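1-deoxy-D-xylulose 5-phosphate reductoisomerase (Zymomonas mobilis, PDB 1R0K) catalyses the NADPH-dependent rearrangement and reduction of 1-deoxy-D-xylulose 5-phosphate to 2-C-methyl-D-erythritol 4-phosphate, an early step of isoprenoid biosynthesis that requires a divalent metal ion. Local coordinates at residues R165-S176 with Q230-H241. Residues are numbered along the deposited sequence; the frame is centred on the assembly and turned at random.
Sequences RDYVRRIIITAS and QIPLEKFEILVH
I171 lies alongside the ring of F236, both pointing the same way from neighbouring strands, with CG2 of I171 4.0 Å from CE2 of F236. These strands, 170-175 and 236-240, run parallel with a 29° twist on one side of a four-stranded mixed sheet, joined by a beta-alpha-beta crossover whose last helix, 216-229, packs on I173, A175 and F236. From that helix L222 reaches I173 and F236, while K218, a predicted substrate-binding residue, touches A175 and hydrogen-bonds through NZ to T174 O; the strand then leads into S176, also predicted to bind substrate. Six backbone hydrogen bonds zip the strands together, from I171 N to K235 O (2.8 Å) through H241 N to A175 O. At the start of the pair, I231 swings CD1 tightly against CD1 of I171 (3.3 Å) and also reaches V168. On the other face, CG2 of I172 presses on CB of L239 at 3.5 Å, and F289 of the second subunit packs on both. With CG of R170 between backbone N and carbonyl carbon (chi1 62°), its extended chain carries the guanidinium over CD1 of I172 to E237. NH1 meets OE1 of E237 on the syn side at 2.8 Å, within the guanidinium plane although the two flat groups are turned 56° apart; NE pairs with E251 and NH2 with L287 O of the second subunit. At the classic bulge that breaks strand 168-175, where R169 and R170 both face E251, K235 stretches past the R169 carbonyl and its NZ donates to V168 O at 2.8 Å, while a water links the same NZ to R165 O.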
ATOM      1  N   ARG B 165      -3.802  14.426   6.716  1.00 19.09           N
ATOM      2  CA  ARG B 165      -2.923  13.869   7.736  1.00 20.39           C
ATOM      3  C   ARG B 165      -3.622  13.237   8.933  1.00 19.68           C
ATOM      4  O   ARG B 165      -3.076  12.326   9.554  1.00 19.25           O
ATOM      5  CB  ARG B 165      -1.956  14.942   8.244  1.00 22.93           C
ATOM      6  CG  ARG B 165      -1.077  15.546   7.168  1.00 28.35           C
ATOM      7  CD  ARG B 165       0.115  16.263   7.792  1.00 31.94           C
ATOM      8  NE  ARG B 165      -0.298  17.359   8.664  1.00 33.85           N
ATOM      9  CZ  ARG B 165      -0.751  18.528   8.227  1.00 34.96           C
ATOM     10  NH1 ARG B 165      -0.847  18.759   6.923  1.00 37.71           N
ATOM     11  NH2 ARG B 165      -1.111  19.464   9.091  1.00 35.04           N
ATOM     12  N   ASP B 166      -4.815  13.716   9.268  1.00 19.25           N
ATOM     13  CA  ASP B 166      -5.536  13.178  10.417  1.00 20.10           C
ATOM     14  C   ASP B 166      -6.009  11.734  10.251  1.00 18.59           C
ATOM     15  O   ASP B 166      -6.406  11.101  11.228  1.00 18.67           O
ATOM     16  CB  ASP B 166      -6.740  14.057  10.762  1.00 24.40           C
ATOM     17  CG  ASP B 166      -6.342  15.458  11.178  1.00 28.05           C
ATOM     18  OD1 ASP B 166      -5.197  15.649  11.642  1.00 30.64           O
ATOM     19  OD2 ASP B 166      -7.188  16.368  11.053  1.00 32.21           O
ATOM     20  N   TYR B 167      -5.979  11.215   9.029  1.00 16.03           N
ATOM     21  CA  TYR B 167      -6.409   9.837   8.794  1.00 15.99           C
ATOM     22  C   TYR B 167      -5.354   8.836   9.237  1.00 15.94           C
ATOM     23  O   TYR B 167      -5.613   7.632   9.303  1.00 16.11           O
ATOM     24  CB  TYR B 167      -6.711   9.603   7.311  1.00 17.13           C
ATOM     25  CG  TYR B 167      -7.893  10.378   6.765  1.00 16.96           C
ATOM     26  CD1 TYR B 167      -8.797  11.015   7.617  1.00 14.96           C
ATOM     27  CD2 TYR B 167      -8.124  10.441   5.390  1.00 17.34           C
ATOM     28  CE1 TYR B 167      -9.903  11.699   7.109  1.00 16.89           C
ATOM     29  CE2 TYR B 167      -9.223  11.119   4.875  1.00 16.73           C
ATOM     30  CZ  TYR B 167     -10.108  11.743   5.737  1.00 18.41           C
ATOM     31  OH  TYR B 167     -11.200  12.408   5.217  1.00 22.71           O
ATOM     32  N   VAL B 168      -4.157   9.328   9.533  1.00 15.08           N
ATOM     33  CA  VAL B 168      -3.072   8.455   9.955  1.00 14.19           C
ATOM     34  C   VAL B 168      -3.133   8.077  11.435  1.00 14.42           C
ATOM     35  O   VAL B 168      -3.243   8.946  12.301  1.00 13.91           O
ATOM     36  CB  VAL B 168      -1.682   9.107   9.696  1.00 15.59           C
ATOM     37  CG1 VAL B 168      -0.570   8.225  10.280  1.00 14.08           C
ATOM     38  CG2 VAL B 168      -1.466   9.303   8.208  1.00 17.03           C
ATOM     39  N   ARG B 169      -3.066   6.779  11.717  1.00 13.82           N
ATOM     40  CA  ARG B 169      -3.043   6.300  13.092  1.00 14.75           C
ATOM     41  C   ARG B 169      -1.577   6.119  13.468  1.00 13.29           C
ATOM     42  O   ARG B 169      -1.155   6.477  14.566  1.00 12.88           O
ATOM     43  CB  ARG B 169      -3.768   4.963  13.232  1.00 15.62           C
ATOM     44  CG  ARG B 169      -3.568   4.311  14.600  1.00 17.94           C
ATOM     45  CD  ARG B 169      -4.533   3.166  14.796  1.00 21.28           C
ATOM     46  NE  ARG B 169      -5.903   3.656  14.907  1.00 22.25           N
ATOM     47  CZ  ARG B 169      -6.958   3.039  14.389  1.00 22.62           C
ATOM     48  NH1 ARG B 169      -6.800   1.907  13.717  1.00 21.49           N
ATOM     49  NH2 ARG B 169      -8.172   3.548  14.557  1.00 25.83           N
ATOM     50  N   ARG B 170      -0.800   5.556  12.549  1.00 12.43           N
ATOM     51  CA  ARG B 170       0.623   5.357  12.792  1.00 11.90           C
ATOM     52  C   ARG B 170       1.400   5.168  11.495  1.00 12.99           C
ATOM     53  O   ARG B 170       0.856   4.717  10.490  1.00 12.77           O
ATOM     54  CB  ARG B 170       0.864   4.142  13.701  1.00 13.70           C
ATOM     55  CG  ARG B 170       0.389   2.817  13.130  1.00 15.60           C
ATOM     56  CD  ARG B 170       0.973   1.597  13.874  1.00 15.67           C
ATOM     57  NE  ARG B 170       0.270   0.384  13.468  1.00 14.88           N
ATOM     58  CZ  ARG B 170       0.666  -0.863  13.713  1.00 16.48           C
ATOM     59  NH1 ARG B 170       1.790  -1.112  14.372  1.00 14.38           N
ATOM     60  NH2 ARG B 170      -0.083  -1.870  13.295  1.00 14.25           N
ATOM     61  N   ILE B 171       2.671   5.559  11.524  1.00 11.89           N
ATOM     62  CA  ILE B 171       3.564   5.389  10.386  1.00 12.18           C
ATOM     63  C   ILE B 171       4.632   4.423  10.890  1.00 11.84           C
ATOM     64  O   ILE B 171       5.266   4.659  11.922  1.00 13.08           O
ATOM     65  CB  ILE B 171       4.234   6.717   9.954  1.00 13.00           C
ATOM     66  CG1 ILE B 171       3.209   7.608   9.247  1.00 13.84           C
ATOM     67  CG2 ILE B 171       5.430   6.431   9.046  1.00 10.43           C
ATOM     68  CD1 ILE B 171       3.783   8.907   8.704  1.00 15.56           C
ATOM     69  N   ILE B 172       4.810   3.328  10.164  1.00  9.67           N
ATOM     70  CA  ILE B 172       5.778   2.316  10.543  1.00  9.02           C
ATOM     71  C   ILE B 172       6.993   2.391   9.635  1.00  8.79           C
ATOM     72  O   ILE B 172       6.901   2.127   8.440  1.00  8.98           O
ATOM     73  CB  ILE B 172       5.177   0.909  10.428  1.00  8.98           C
ATOM     74  CG1 ILE B 172       3.866   0.837  11.209  1.00 11.51           C
ATOM     75  CG2 ILE B 172       6.172  -0.129  10.941  1.00  9.53           C
ATOM     76  CD1 ILE B 172       3.103  -0.451  10.977  1.00  8.37           C
ATOM     77  N   ILE B 173       8.125   2.781  10.203  1.00  9.38           N
ATOM     78  CA  ILE B 173       9.350   2.849   9.436  1.00 10.08           C
ATOM     79  C   ILE B 173      10.016   1.492   9.619  1.00  9.50           C
ATOM     80  O   ILE B 173      10.409   1.127  10.725  1.00  9.54           O
ATOM     81  CB  ILE B 173      10.293   3.946   9.958  1.00  9.57           C
ATOM     82  CG1 ILE B 173       9.578   5.297   9.949  1.00  9.57           C
ATOM     83  CG2 ILE B 173      11.548   4.004   9.095  1.00 10.70           C
ATOM     84  CD1 ILE B 173      10.413   6.424  10.523  1.00  7.63           C
ATOM     85  N   THR B 174      10.109   0.727   8.541  1.00 11.19           N
ATOM     86  CA  THR B 174      10.745  -0.579   8.625  1.00 10.26           C
ATOM     87  C   THR B 174      12.253  -0.390   8.676  1.00 10.95           C
ATOM     88  O   THR B 174      12.781   0.591   8.150  1.00 10.72           O
ATOM     89  CB  THR B 174      10.358  -1.466   7.436  1.00  9.70           C
ATOM     90  OG1 THR B 174      10.525  -0.737   6.213  1.00 10.44           O
ATOM     91  CG2 THR B 174       8.906  -1.916   7.577  1.00  9.76           C
ATOM     92  N   ALA B 175      12.939  -1.326   9.325  1.00  9.39           N
ATOM     93  CA  ALA B 175      14.384  -1.255   9.481  1.00  9.55           C
ATOM     94  C   ALA B 175      14.976  -2.649   9.383  1.00  9.94           C
ATOM     95  O   ALA B 175      14.459  -3.580   9.994  1.00  9.65           O
ATOM     96  CB  ALA B 175      14.736  -0.647  10.844  1.00  8.54           C
ATOM     97  N   SER B 176      16.053  -2.791   8.616  1.00 10.54           N
ATOM     98  CA  SER B 176      16.705  -4.084   8.469  1.00 11.92           C
ATOM     99  C   SER B 176      17.249  -4.509   9.822  1.00 12.57           C
ATOM    100  O   SER B 176      17.299  -5.696  10.136  1.00 14.30           O
ATOM    101  CB  SER B 176      17.871  -3.994   7.483  1.00 12.35           C
ATOM    102  OG  SER B 176      18.916  -3.201   8.024  1.00 12.73           O
ATOM    103  N   GLN B 230       4.715  15.625   8.861  1.00 20.00           N
ATOM    104  CA  GLN B 230       4.046  16.490   9.825  1.00 21.29           C
ATOM    105  C   GLN B 230       2.981  15.878  10.733  1.00 21.25           C
ATOM    106  O   GLN B 230       1.940  16.492  10.962  1.00 23.50           O
ATOM    107  CB  GLN B 230       3.433  17.671   9.065  1.00 24.92           C
ATOM    108  CG  GLN B 230       4.424  18.408   8.166  1.00 29.95           C
ATOM    109  CD  GLN B 230       5.318  19.377   8.925  1.00 33.40           C
ATOM    110  OE1 GLN B 230       4.866  20.431   9.375  1.00 35.41           O
ATOM    111  NE2 GLN B 230       6.592  19.023   9.073  1.00 31.58           N
ATOM    112  N   ILE B 231       3.213  14.673  11.236  1.00 20.62           N
ATOM    113  CA  ILE B 231       2.255  14.074  12.158  1.00 20.25           C
ATOM    114  C   ILE B 231       2.967  13.948  13.502  1.00 19.26           C
ATOM    115  O   ILE B 231       4.196  13.954  13.560  1.00 18.93           O
ATOM    116  CB  ILE B 231       1.764  12.669  11.700  1.00 20.57           C
ATOM    117  CG1 ILE B 231       2.913  11.667  11.711  1.00 19.22           C
ATOM    118  CG2 ILE B 231       1.123  12.758  10.317  1.00 20.06           C
ATOM    119  CD1 ILE B 231       2.458  10.238  11.475  1.00 18.43           C
ATOM    120  N   PRO B 232       2.205  13.855  14.603  1.00 19.41           N
ATOM    121  CA  PRO B 232       2.779  13.734  15.949  1.00 18.53           C
ATOM    122  C   PRO B 232       3.828  12.627  16.050  1.00 18.34           C
ATOM    123  O   PRO B 232       3.625  11.519  15.554  1.00 17.38           O
ATOM    124  CB  PRO B 232       1.556  13.447  16.816  1.00 17.71           C
ATOM    125  CG  PRO B 232       0.482  14.219  16.122  1.00 18.86           C
ATOM    126  CD  PRO B 232       0.733  13.885  14.666  1.00 18.91           C
ATOM    127  N   LEU B 233       4.942  12.932  16.707  1.00 17.86           N
ATOM    128  CA  LEU B 233       6.030  11.975  16.875  1.00 18.71           C
ATOM    129  C   LEU B 233       5.572  10.638  17.454  1.00 18.04           C
ATOM    130  O   LEU B 233       6.054   9.582  17.044  1.00 15.60           O
ATOM    131  CB  LEU B 233       7.118  12.570  17.772  1.00 21.79           C
ATOM    132  CG  LEU B 233       8.328  11.669  18.039  1.00 25.40           C
ATOM    133  CD1 LEU B 233       9.074  11.415  16.730  1.00 26.14           C
ATOM    134  CD2 LEU B 233       9.252  12.330  19.054  1.00 26.29           C
ATOM    135  N   GLU B 234       4.645  10.677  18.405  1.00 17.77           N
ATOM    136  CA  GLU B 234       4.153   9.448  19.020  1.00 19.57           C
ATOM    137  C   GLU B 234       3.474   8.500  18.031  1.00 17.82           C
ATOM    138  O   GLU B 234       3.246   7.332  18.345  1.00 17.51           O
ATOM    139  CB  GLU B 234       3.195   9.763  20.177  1.00 23.18           C
ATOM    140  CG  GLU B 234       2.517  11.121  20.102  1.00 29.19           C
ATOM    141  CD  GLU B 234       3.509  12.265  20.240  1.00 32.12           C
ATOM    142  OE1 GLU B 234       4.388  12.189  21.125  1.00 36.99           O
ATOM    143  OE2 GLU B 234       3.409  13.241  19.471  1.00 35.85           O
ATOM    144  N   LYS B 235       3.161   8.994  16.838  1.00 15.67           N
ATOM    145  CA  LYS B 235       2.511   8.157  15.834  1.00 16.02           C
ATOM    146  C   LYS B 235       3.515   7.383  14.991  1.00 15.70           C
ATOM    147  O   LYS B 235       3.134   6.658  14.075  1.00 17.46           O
ATOM    148  CB  LYS B 235       1.620   9.001  14.921  1.00 15.13           C
ATOM    149  CG  LYS B 235       0.404   9.589  15.629  1.00 17.36           C
ATOM    150  CD  LYS B 235      -0.648  10.033  14.620  1.00 16.72           C
ATOM    151  CE  LYS B 235      -1.938  10.461  15.308  1.00 22.42           C
ATOM    152  NZ  LYS B 235      -2.998  10.809  14.321  1.00 22.90           N
ATOM    153  N   PHE B 236       4.798   7.542  15.301  1.00 15.22           N
ATOM    154  CA  PHE B 236       5.843   6.830  14.577  1.00 14.18           C
ATOM    155  C   PHE B 236       6.277   5.576  15.306  1.00 15.38           C
ATOM    156  O   PHE B 236       6.355   5.544  16.536  1.00 15.70           O
ATOM    157  CB  PHE B 236       7.070   7.714  14.362  1.00 13.30           C
ATOM    158  CG  PHE B 236       6.889   8.746  13.296  1.00 13.09           C
ATOM    159  CD1 PHE B 236       6.301   9.972  13.589  1.00 13.53           C
ATOM    160  CD2 PHE B 236       7.289   8.487  11.990  1.00 13.70           C
ATOM    161  CE1 PHE B 236       6.115  10.927  12.597  1.00 14.82           C
ATOM    162  CE2 PHE B 236       7.106   9.437  10.986  1.00 12.68           C
ATOM    163  CZ  PHE B 236       6.520  10.657  11.289  1.00 13.97           C
ATOM    164  N   GLU B 237       6.551   4.539  14.528  1.00 13.03           N
ATOM    165  CA  GLU B 237       7.007   3.268  15.056  1.00 13.66           C
ATOM    166  C   GLU B 237       8.112   2.747  14.161  1.00 12.36           C
ATOM    167  O   GLU B 237       8.053   2.898  12.942  1.00 11.53           O
ATOM    168  CB  GLU B 237       5.877   2.242  15.059  1.00 14.83           C
ATOM    169  CG  GLU B 237       4.933   2.326  16.236  1.00 20.42           C
ATOM    170  CD  GLU B 237       3.784   1.353  16.101  1.00 19.50           C
ATOM    171  OE1 GLU B 237       3.972   0.298  15.453  1.00 19.62           O
ATOM    172  OE2 GLU B 237       2.700   1.638  16.653  1.00 22.94           O
ATOM    173  N   ILE B 238       9.124   2.145  14.765  1.00 11.35           N
ATOM    174  CA  ILE B 238      10.198   1.559  13.985  1.00 12.09           C
ATOM    175  C   ILE B 238       9.975   0.062  14.124  1.00 12.83           C
ATOM    176  O   ILE B 238       9.772  -0.442  15.229  1.00 12.34           O
ATOM    177  CB  ILE B 238      11.586   1.943  14.533  1.00 14.57           C
ATOM    178  CG1 ILE B 238      11.785   3.456  14.403  1.00 14.08           C
ATOM    179  CG2 ILE B 238      12.682   1.182  13.777  1.00 12.15           C
ATOM    180  CD1 ILE B 238      13.085   3.951  15.014  1.00 16.52           C
ATOM    181  N   LEU B 239       9.967  -0.640  12.998  1.00 10.74           N
ATOM    182  CA  LEU B 239       9.755  -2.080  13.007  1.00 10.97           C
ATOM    183  C   LEU B 239      10.918  -2.766  12.309  1.00 11.56           C
ATOM    184  O   LEU B 239      11.188  -2.497  11.138  1.00 14.25           O
ATOM    185  CB  LEU B 239       8.435  -2.427  12.296  1.00 10.00           C
ATOM    186  CG  LEU B 239       8.090  -3.912  12.100  1.00 13.13           C
ATOM    187  CD1 LEU B 239       7.867  -4.589  13.444  1.00 11.97           C
ATOM    188  CD2 LEU B 239       6.842  -4.043  11.235  1.00 13.62           C
ATOM    189  N   VAL B 240      11.617  -3.640  13.031  1.00 11.18           N
ATOM    190  CA  VAL B 240      12.739  -4.358  12.441  1.00 13.38           C
ATOM    191  C   VAL B 240      12.178  -5.445  11.529  1.00 13.54           C
ATOM    192  O   VAL B 240      11.330  -6.240  11.927  1.00 14.14           O
ATOM    193  CB  VAL B 240      13.653  -4.975  13.523  1.00 13.05           C
ATOM    194  CG1 VAL B 240      14.735  -5.826  12.872  1.00 12.02           C
ATOM    195  CG2 VAL B 240      14.299  -3.851  14.349  1.00 13.54           C
ATOM    196  N   HIS B 241      12.662  -5.448  10.294  1.00 13.97           N
ATOM    197  CA  HIS B 241      12.227  -6.372   9.254  1.00 13.28           C
ATOM    198  C   HIS B 241      13.489  -6.659   8.436  1.00 12.23           C
ATOM    199  O   HIS B 241      13.826  -5.926   7.511  1.00 11.73           O
ATOM    200  CB  HIS B 241      11.129  -5.664   8.433  1.00 12.86           C
ATOM    201  CG  HIS B 241      10.800  -6.324   7.132  1.00 12.53           C
ATOM    202  ND1 HIS B 241      10.537  -7.672   7.022  1.00 11.78           N
ATOM    203  CD2 HIS B 241      10.676  -5.812   5.886  1.00  9.88           C
ATOM    204  CE1 HIS B 241      10.267  -7.962   5.760  1.00 11.90           C
ATOM    205  NE2 HIS B 241      10.345  -6.850   5.050  1.00 13.11           N
TER
HETATM  206  O   HOH W   1      -2.097  12.392  12.220  1.00 18.99           O